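Local coordinates for response regulator receiver protein (Dyadobacter fermentans, PDB 4XLT) that probably works as a phosphoacceptor receiver module in bacterial two-component signalling, switching state on phosphorylation, at residues Q111-P116 and P120-L125; Q39-H44 and F69-H74; H44-G49 and G76-A81. All coordinates share one frame; numbering follows the deposited sequence.

How the contacts relate
The three contacts sample both faces of one receiver domain, whose five parallel strands run in the order 2-1-3-4-5. Contact 2 comes first along the chain and joins helices 38-46 and 68-75. Contact 3 alternates with it: it starts at the shared His44, in the last turn of helix 38-46, and meets the turn leading from helix 68-75 to helix 80-83. Their centres lie about 10 Å apart, and the two touch through Phe71 with Leu45 and His74 with Arg46. Contact 1 follows in the chain and fastens helix 119-129 to edge strand 109-114, its centre about 21 Å from that of contact 2 and about 24 Å from that of contact 3. The sheet is thus clothed from opposite sides.

Contact 1. Residues Q111-P116 and P120-L125; sequences QLLPKP and PLLREL
Leu113 sends both of its methyls from strand 109-114 into a row of leucines on helix 119-129, and Leu125 supplies the other large share of the buried surface. The branches of Leu113 divide the work: CD1 meets Leu122 CD1 at 3.7 Å, the two side chains crossing at about a right angle, while CD2 lies 4.0 Å from Leu121 CD2 and equally close to Leu125 CD2. With CG anti to the carbonyl carbon (chi1 -52°) the isobutyl group points at the helix, and chi2 near 174° sets how its methyls part. In the CheY-like receiver fold this is the last strand and last helix, running nearly antiparallel here at 159° with the helix laid against the edge strand. Just past the strand, Lys115 precedes a cis-proline, Pro116, and bridges to Asp60, the predicted phosphorylation site, and to Asp10 and Asp15. Leu125 also carries the amide end of Gln111, whose extended chain brings OE1 to 3.4 Å from Leu125 CD2 and 3.7 Å from Leu125 CD1. With an alanine here the amide would be gone, and both methyls of Leu125 would probably lose part of their cover. Leu113 and Leu125 both also touch Phe89 of strand 86-92.

Contact 2. Residues Q39-H44 and F69-H74; sequences QAAIDH and FEFTEH
Ile42 and Phe71 lead a largely buried, wholly apolar helix-to-helix contact in which helices 38-46 and 68-75 lie side by side on one face of the central sheet. The axes of the two short segments run nearly parallel, at 20°, and come within 10.5 Å of each other. Between them the ring of Phe71 is the flat element against which the other helix packs. Ile42 comes over one face of it: CD1 sits 4.0 Å from the centroid of the Phe71 ring and 27° off the ring normal, a CH-pi contact displaced toward the outer atoms, with Phe71 CE1 at 3.6 Å from Ile42 CD1. Ala41 approaches differently, its CB lying at the ring edge, near the plane, 3.8 Å from Phe71 CE1. One ring atom is therefore touched both from above and along its rim, which probably limits how far the phenyl group can tilt. Phe71 gets there because its CG stands anti to the backbone N (chi1 177°), which carries the ring across to the other helix. Farther along, His74 contributes its CB, 3.8 Å from Ile42 CD1, so the terminal methyl of Ile42 fits between the phenyl ring and the base of the histidine. The His74 ring itself reaches toward Arg46, on the exposed side of the pair. Toward the sheet, Ala41 also rests on Phe35 and Val9, tying this helix to strands 31-35 and 4-9, while Phe71 further touches Ala38. Neighbouring helices on the same face of a parallel sheet, each connecting strands by a beta-alpha-beta crossover, are characteristic of the doubly wound CheY-like receiver fold.

Contact 3. Residues H44-G49 and G76-A81; sequences HLRSQG and GMLPEA
Apolar packing between Leu78 and the last turn of helix 38-46 supplies the centre of this contact, for the two methyls of Leu78 are split between Leu45 and Arg46. Leu78 CD1 lies 3.7 Å from Leu45 CB and 3.8 Å from Leu45 CD1, the side chains crossing at about a right angle. Leu78 CD2 turns instead to the aliphatic base of arginine, 3.8 Å from Arg46 CG. The polar end of the same arginine makes a second kind of encounter. Its chain is extended from CG to NE, which takes the guanidinium past Leu78 to the bent tail of the selenomethionine Met77, where Met77 CE stands 3.3 Å from Arg46 NH2 in an oblique approach, a close van der Waals contact. The charge is answered elsewhere: Arg46 NH1 forms a salt bridge with Glu104 of the second subunit, on which Met77 also packs, so this corner belongs to a subunit interface.

Hydrogen bonds form a third group, within residues 44-49, and gather on the carbonyl of His44 as the helix ends. His44 O takes Ser47 OG at 2.7 Å, the backbone N of Ser47 at 3.2 Å, and Gln48 NE2 at 3.0 Å. The last bond is fairly straight (159° at the hydrogen) and lies in the amide plane of Gln48, though the donor is tilted 34° from the carbonyl plane. The same nitrogen rides over one face of the His44 ring, toward its rim. Three donors on one oxygen pin the chain where it leaves the helix. Leu45 faces inward onto Ile7 of strand 4-9 and Tyr75 of helix 68-75, while Leu78 precedes Pro79, the N-cap of helix 80-83, so the turn between those two helices is pressed against the end of helix 38-46.

Contact 1. Residues Q111-P116 and P120-L125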
loop_
_atom_site.group_PDB
_atom_site.type_symbol
_atom_site.label_atom_id
_atom_site.label_comp_id
_atom_site.label_asym_id
_atom_site.label_seq_id
_atom_site.Cartn_x
_atom_site.Cartn_y
_atom_site.Cartn_z
ATOM N N GLN A 111 -11.716 11.161 0.421
ATOM C CA GLN A 111 -12.842 11.986 0.021
ATOM C C GLN A 111 -12.781 13.356 0.680
ATOM O O GLN A 111 -12.324 13.493 1.816
ATOM C CB GLN A 111 -14.158 11.287 0.368
ATOM C CG GLN A 111 -15.395 12.004 -0.134
ATOM C CD GLN A 111 -16.659 11.201 0.079
ATOM O OE1 GLN A 111 -16.631 9.970 0.087
ATOM N NE2 GLN A 111 -17.775 11.894 0.259
ATOM N N LEU A 112 -13.238 14.369 -0.045
ATOM C CA LEU A 112 -13.333 15.714 0.493
ATOM C C LEU A 112 -14.687 15.919 1.164
ATOM O O LEU A 112 -15.730 15.801 0.524
ATOM C CB LEU A 112 -13.116 16.743 -0.617
ATOM C CG LEU A 112 -13.372 18.210 -0.279
ATOM C CD1 LEU A 112 -12.570 18.637 0.940
ATOM C CD2 LEU A 112 -13.035 19.078 -1.479
ATOM N N LEU A 113 -14.664 16.215 2.460
ATOM C CA LEU A 113 -15.888 16.437 3.222
ATOM C C LEU A 113 -16.098 17.923 3.505
ATOM O O LEU A 113 -15.140 18.654 3.750
ATOM C CB LEU A 113 -15.845 15.651 4.531
ATOM C CG LEU A 113 -15.510 14.171 4.346
ATOM C CD1 LEU A 113 -15.336 13.469 5.685
ATOM C CD2 LEU A 113 -16.584 13.492 3.509
ATOM N N PRO A 114 -17.358 18.376 3.466
ATOM C CA PRO A 114 -17.658 19.789 3.716
ATOM C C PRO A 114 -17.696 20.138 5.204
ATOM O O PRO A 114 -17.939 19.263 6.038
ATOM C CB PRO A 114 -19.040 19.962 3.082
ATOM C CG PRO A 114 -19.676 18.621 3.234
ATOM C CD PRO A 114 -18.564 17.608 3.105
ATOM N N LYS A 115 -17.445 21.405 5.521
ATOM C CA LYS A 115 -17.621 21.919 6.877
ATOM C C LYS A 115 -18.970 22.621 7.002
ATOM O O LYS A 115 -19.378 23.347 6.096
ATOM C CB LYS A 115 -16.499 22.888 7.251
ATOM C CG LYS A 115 -15.189 22.233 7.648
ATOM C CD LYS A 115 -14.222 23.286 8.164
ATOM C CE LYS A 115 -12.935 22.676 8.687
ATOM N NZ LYS A 115 -12.056 23.726 9.272
ATOM N N PRO A 116 -19.671 22.411 8.129
ATOM C CA PRO A 116 -19.252 21.556 9.245
ATOM C C PRO A 116 -19.447 20.074 8.941
ATOM O O PRO A 116 -20.189 19.726 8.025
ATOM C CB PRO A 116 -20.169 22.003 10.383
ATOM C CG PRO A 116 -21.417 22.430 9.688
ATOM C CD PRO A 116 -20.969 23.058 8.392
ATOM N N PRO A 120 -23.734 11.840 10.519
ATOM C CA PRO A 120 -24.325 10.645 9.898
ATOM C C PRO A 120 -23.696 10.308 8.548
ATOM O O PRO A 120 -23.615 9.135 8.181
ATOM C CB PRO A 120 -25.803 11.027 9.735
ATOM C CG PRO A 120 -25.818 12.513 9.730
ATOM C CD PRO A 120 -24.727 12.921 10.670
ATOM N N LEU A 121 -23.245 11.327 7.826
ATOM C CA LEU A 121 -22.596 11.127 6.536
ATOM C C LEU A 121 -21.264 10.408 6.715
ATOM O O LEU A 121 -20.901 9.543 5.916
ATOM C CB LEU A 121 -22.393 12.471 5.829
ATOM C CG LEU A 121 -21.860 12.511 4.394
ATOM C CD1 LEU A 121 -22.449 13.707 3.664
ATOM C CD2 LEU A 121 -20.337 12.573 4.357
ATOM N N LEU A 122 -20.539 10.771 7.768
ATOM C CA LEU A 122 -19.225 10.195 8.017
ATOM C C LEU A 122 -19.341 8.788 8.592
ATOM O O LEU A 122 -18.572 7.899 8.227
ATOM C CB LEU A 122 -18.414 11.088 8.958
ATOM C CG LEU A 122 -16.920 10.768 9.058
ATOM C CD1 LEU A 122 -16.094 12.037 8.993
ATOM C CD2 LEU A 122 -16.614 10.016 10.333
ATOM N N ARG A 123 -20.304 8.593 9.488
ATOM C CA ARG A 123 -20.541 7.287 10.099
ATOM C C ARG A 123 -20.858 6.225 9.047
ATOM O O ARG A 123 -20.398 5.085 9.140
ATOM C CB ARG A 123 -21.677 7.381 11.123
ATOM C CG ARG A 123 -22.254 6.039 11.558
ATOM C CD ARG A 123 -22.450 5.982 13.066
ATOM N NE ARG A 123 -23.060 7.202 13.590
ATOM C CZ ARG A 123 -23.085 7.528 14.878
ATOM N NH1 ARG A 123 -22.534 6.726 15.779
ATOM N NH2 ARG A 123 -23.658 8.659 15.268
ATOM N N GLU A 124 -21.637 6.606 8.042
ATOM C CA GLU A 124 -21.955 5.691 6.955
ATOM C C GLU A 124 -20.709 5.436 6.117
ATOM O O GLU A 124 -20.447 4.313 5.687
ATOM C CB GLU A 124 -23.084 6.249 6.086
ATOM C CG GLU A 124 -23.771 5.206 5.216
ATOM C CD GLU A 124 -24.501 4.148 6.029
ATOM O OE1 GLU A 124 -24.855 4.426 7.195
ATOM O OE2 GLU A 124 -24.720 3.036 5.502
ATOM N N LEU A 125 -19.936 6.495 5.905
ATOM C CA LEU A 125 -18.717 6.419 5.115
ATOM C C LEU A 125 -17.661 5.545 5.797
ATOM O O LEU A 125 -16.821 4.941 5.130
ATOM C CB LEU A 125 -18.169 7.825 4.864
ATOM C CG LEU A 125 -17.202 8.011 3.696
ATOM C CD1 LEU A 125 -17.754 7.366 2.435
ATOM C CD2 LEU A 125 -16.947 9.492 3.467
#

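Contact 2. Residues Q39-H44 and F69-H74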
loop_
_atom_site.group_PDB
_atom_site.type_symbol
_atom_site.label_atom_id
_atom_site.label_comp_id
_atom_site.label_asym_id
_atom_site.label_seq_id
_atom_site.Cartn_x
_atom_site.Cartn_y
_atom_site.Cartn_z
ATOM N N GLN A 39 3.076 19.729 11.159
ATOM C CA GLN A 39 4.333 19.218 11.693
ATOM C C GLN A 39 4.098 18.328 12.909
ATOM O O GLN A 39 4.575 17.193 12.960
ATOM C CB GLN A 39 5.270 20.373 12.057
ATOM C CG GLN A 39 6.548 19.945 12.776
ATOM C CD GLN A 39 7.462 19.093 11.910
ATOM O OE1 GLN A 39 7.425 19.168 10.681
ATOM N NE2 GLN A 39 8.289 18.275 12.553
ATOM N N ALA A 40 3.353 18.847 13.880
ATOM C CA ALA A 40 3.037 18.101 15.093
ATOM C C ALA A 40 2.218 16.850 14.781
ATOM O O ALA A 40 2.380 15.815 15.425
ATOM C CB ALA A 40 2.295 18.989 16.079
ATOM N N ALA A 41 1.336 16.953 13.793
ATOM C CA ALA A 41 0.562 15.807 13.337
ATOM C C ALA A 41 1.474 14.752 12.709
ATOM O O ALA A 41 1.365 13.561 13.006
ATOM C CB ALA A 41 -0.501 16.249 12.346
ATOM N N ILE A 42 2.376 15.199 11.842
ATOM C CA ILE A 42 3.313 14.295 11.185
ATOM C C ILE A 42 4.253 13.651 12.204
ATOM O O ILE A 42 4.516 12.449 12.140
ATOM C CB ILE A 42 4.137 15.025 10.103
ATOM C CG1 ILE A 42 3.251 15.361 8.901
ATOM C CG2 ILE A 42 5.296 14.166 9.634
ATOM C CD1 ILE A 42 2.651 14.139 8.224
ATOM N N ASP A 43 4.742 14.457 13.147
ATOM C CA ASP A 43 5.613 13.967 14.213
ATOM C C ASP A 43 4.966 12.830 14.997
ATOM O O ASP A 43 5.606 11.818 15.273
ATOM C CB ASP A 43 5.991 15.100 15.172
ATOM C CG ASP A 43 6.955 16.093 14.555
ATOM O OD1 ASP A 43 7.575 15.759 13.524
ATOM O OD2 ASP A 43 7.096 17.205 15.107
ATOM N N HIS A 44 3.697 13.003 15.356
ATOM C CA HIS A 44 2.968 11.966 16.078
ATOM C C HIS A 44 2.830 10.690 15.250
ATOM O O HIS A 44 2.975 9.582 15.771
ATOM C CB HIS A 44 1.586 12.466 16.490
ATOM C CG HIS A 44 0.682 11.384 16.990
ATOM N ND1 HIS A 44 -0.350 10.868 16.236
ATOM C CD2 HIS A 44 0.667 10.706 18.163
ATOM C CE1 HIS A 44 -0.967 9.924 16.925
ATOM N NE2 HIS A 44 -0.369 9.807 18.098
ATOM N N PHE A 69 -2.160 19.703 0.795
ATOM C CA PHE A 69 -1.447 18.969 -0.246
ATOM C C PHE A 69 0.067 19.056 -0.069
ATOM O O PHE A 69 0.830 18.643 -0.943
ATOM C CB PHE A 69 -1.861 19.476 -1.627
ATOM C CG PHE A 69 -3.343 19.427 -1.861
ATOM C CD1 PHE A 69 -4.010 18.212 -1.898
ATOM C CD2 PHE A 69 -4.073 20.590 -2.033
ATOM C CE1 PHE A 69 -5.375 18.159 -2.105
ATOM C CE2 PHE A 69 -5.438 20.544 -2.243
ATOM C CZ PHE A 69 -6.091 19.327 -2.275
ATOM N N GLU A 70 0.492 19.604 1.065
ATOM C CA GLU A 70 1.879 19.490 1.494
ATOM C C GLU A 70 1.948 18.470 2.622
ATOM O O GLU A 70 2.954 17.782 2.797
ATOM C CB GLU A 70 2.441 20.838 1.950
ATOM C CG GLU A 70 2.632 21.856 0.835
ATOM C CD GLU A 70 1.399 22.711 0.594
ATOM O OE1 GLU A 70 1.543 23.950 0.531
ATOM O OE2 GLU A 70 0.292 22.148 0.461
ATOM N N PHE A 71 0.861 18.377 3.383
ATOM C CA PHE A 71 0.750 17.387 4.446
ATOM C C PHE A 71 0.774 15.977 3.869
ATOM O O PHE A 71 1.403 15.082 4.430
ATOM C CB PHE A 71 -0.533 17.600 5.255
ATOM C CG PHE A 71 -0.748 16.574 6.336
ATOM C CD1 PHE A 71 -0.277 16.794 7.616
ATOM C CD2 PHE A 71 -1.424 15.390 6.069
ATOM C CE1 PHE A 71 -0.471 15.856 8.614
ATOM C CE2 PHE A 71 -1.619 14.446 7.063
ATOM C CZ PHE A 71 -1.143 14.681 8.338
ATOM N N THR A 72 0.077 15.785 2.754
ATOM C CA THR A 72 -0.015 14.471 2.129
ATOM C C THR A 72 1.335 14.005 1.603
ATOM O O THR A 72 1.601 12.806 1.542
ATOM C CB THR A 72 -1.031 14.460 0.973
ATOM O OG1 THR A 72 -0.747 15.539 0.072
ATOM C CG2 THR A 72 -2.444 14.604 1.515
ATOM N N GLU A 73 2.185 14.955 1.227
ATOM C CA GLU A 73 3.516 14.622 0.738
ATOM C C GLU A 73 4.351 14.006 1.854
ATOM O O GLU A 73 5.040 13.007 1.646
ATOM C CB GLU A 73 4.213 15.857 0.169
ATOM C CG GLU A 73 3.469 16.500 -0.986
ATOM C CD GLU A 73 4.342 17.452 -1.773
ATOM O OE1 GLU A 73 5.568 17.216 -1.835
ATOM O OE2 GLU A 73 3.806 18.436 -2.326
ATOM N N HIS A 74 4.282 14.607 3.037
ATOM C CA HIS A 74 4.948 14.053 4.209
ATOM C C HIS A 74 4.246 12.789 4.684
ATOM O O HIS A 74 4.885 11.874 5.198
ATOM C CB HIS A 74 5.004 15.083 5.333
ATOM C CG HIS A 74 6.037 16.143 5.120
ATOM N ND1 HIS A 74 7.375 15.937 5.377
ATOM C CD2 HIS A 74 5.931 17.414 4.667
ATOM C CE1 HIS A 74 8.048 17.036 5.095
ATOM N NE2 HIS A 74 7.196 17.948 4.662
#

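Contact 3. Residues H44-G49 and G76-A81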
loop_
_atom_site.group_PDB
_atom_site.type_symbol
_atom_site.label_atom_id
_atom_site.label_comp_id
_atom_site.label_asym_id
_atom_site.label_seq_id
_atom_site.Cartn_x
_atom_site.Cartn_y
_atom_site.Cartn_z
ATOM N N HIS A 44 3.697 13.003 15.356
ATOM C CA HIS A 44 2.968 11.966 16.078
ATOM C C HIS A 44 2.830 10.690 15.250
ATOM O O HIS A 44 2.975 9.582 15.771
ATOM C CB HIS A 44 1.586 12.466 16.490
ATOM C CG HIS A 44 0.682 11.384 16.990
ATOM N ND1 HIS A 44 -0.350 10.868 16.236
ATOM C CD2 HIS A 44 0.667 10.706 18.163
ATOM C CE1 HIS A 44 -0.967 9.924 16.925
ATOM N NE2 HIS A 44 -0.369 9.807 18.098
ATOM N N LEU A 45 2.555 10.847 13.960
ATOM C CA LEU A 45 2.382 9.698 13.076
ATOM C C LEU A 45 3.688 8.929 12.879
ATOM O O LEU A 45 3.682 7.709 12.745
ATOM C CB LEU A 45 1.823 10.146 11.723
ATOM C CG LEU A 45 0.373 10.636 11.739
ATOM C CD1 LEU A 45 -0.045 11.149 10.369
ATOM C CD2 LEU A 45 -0.555 9.526 12.200
ATOM N N ARG A 46 4.810 9.641 12.876
ATOM C CA ARG A 46 6.109 9.009 12.667
ATOM C C ARG A 46 6.521 8.132 13.846
ATOM O O ARG A 46 7.440 7.321 13.730
ATOM C CB ARG A 46 7.182 10.067 12.406
ATOM C CG ARG A 46 7.177 10.608 10.987
ATOM C CD ARG A 46 8.098 11.807 10.841
ATOM N NE ARG A 46 8.109 12.316 9.472
ATOM C CZ ARG A 46 8.642 13.478 9.109
ATOM N NH1 ARG A 46 9.207 14.266 10.014
ATOM N NH2 ARG A 46 8.602 13.857 7.838
ATOM N N SER A 47 5.842 8.292 14.977
ATOM C CA SER A 47 6.152 7.498 16.159
ATOM C C SER A 47 5.228 6.287 16.279
ATOM O O SER A 47 5.358 5.487 17.205
ATOM C CB SER A 47 6.061 8.357 17.424
ATOM O OG SER A 47 4.724 8.749 17.686
ATOM N N GLN A 48 4.301 6.150 15.335
ATOM C CA GLN A 48 3.338 5.054 15.369
ATOM C C GLN A 48 3.830 3.841 14.589
ATOM O O GLN A 48 4.633 3.966 13.665
ATOM C CB GLN A 48 1.987 5.511 14.814
ATOM C CG GLN A 48 1.446 6.782 15.449
ATOM C CD GLN A 48 1.251 6.654 16.947
ATOM O OE1 GLN A 48 0.666 5.685 17.429
ATOM N NE2 GLN A 48 1.745 7.636 17.691
ATOM N N GLY A 49 3.340 2.666 14.970
ATOM C CA GLY A 49 3.641 1.439 14.260
ATOM C C GLY A 49 2.387 0.883 13.615
ATOM O O GLY A 49 1.353 1.548 13.581
ATOM N N GLY A 76 2.750 10.610 2.735
ATOM C CA GLY A 76 3.113 9.548 1.814
ATOM C C GLY A 76 4.468 8.941 2.130
ATOM O O GLY A 76 4.817 7.880 1.611
HETATM N N MSE A 77 5.229 9.618 2.986
HETATM C CA MSE A 77 6.551 9.150 3.395
HETATM C C MSE A 77 6.476 8.150 4.552
HETATM O O MSE A 77 7.427 7.412 4.806
HETATM C CB MSE A 77 7.438 10.338 3.781
HETATM C CG MSE A 77 7.990 11.114 2.593
HETATM SE SE MSE A 77 8.815 12.820 3.083
HETATM C CE MSE A 77 9.303 12.411 4.928
ATOM N N LEU A 78 5.345 8.129 5.251
ATOM C CA LEU A 78 5.121 7.147 6.309
ATOM C C LEU A 78 5.148 5.731 5.739
ATOM O O LEU A 78 4.836 5.530 4.566
ATOM C CB LEU A 78 3.786 7.408 7.009
ATOM C CG LEU A 78 3.684 8.734 7.761
ATOM C CD1 LEU A 78 2.252 8.987 8.206
ATOM C CD2 LEU A 78 4.637 8.742 8.951
ATOM N N PRO A 79 5.536 4.745 6.565
ATOM C CA PRO A 79 5.556 3.353 6.102
ATOM C C PRO A 79 4.169 2.897 5.682
ATOM O O PRO A 79 3.187 3.304 6.296
ATOM C CB PRO A 79 6.043 2.577 7.331
ATOM C CG PRO A 79 6.773 3.590 8.157
ATOM C CD PRO A 79 6.035 4.875 7.945
ATOM N N GLU A 80 4.089 2.072 4.643
ATOM C CA GLU A 80 2.804 1.626 4.122
ATOM C C GLU A 80 2.011 0.842 5.169
ATOM O O GLU A 80 0.779 0.857 5.169
ATOM C CB GLU A 80 3.014 0.786 2.857
ATOM C CG GLU A 80 3.590 1.591 1.695
ATOM C CD GLU A 80 3.920 0.751 0.470
ATOM O OE1 GLU A 80 4.018 -0.490 0.589
ATOM O OE2 GLU A 80 4.089 1.340 -0.618
ATOM N N ALA A 81 2.721 0.179 6.074
ATOM C CA ALA A 81 2.083 -0.630 7.103
ATOM C C ALA A 81 1.270 0.209 8.090
ATOM O O ALA A 81 0.304 -0.284 8.673
ATOM C CB ALA A 81 3.124 -1.445 7.845
#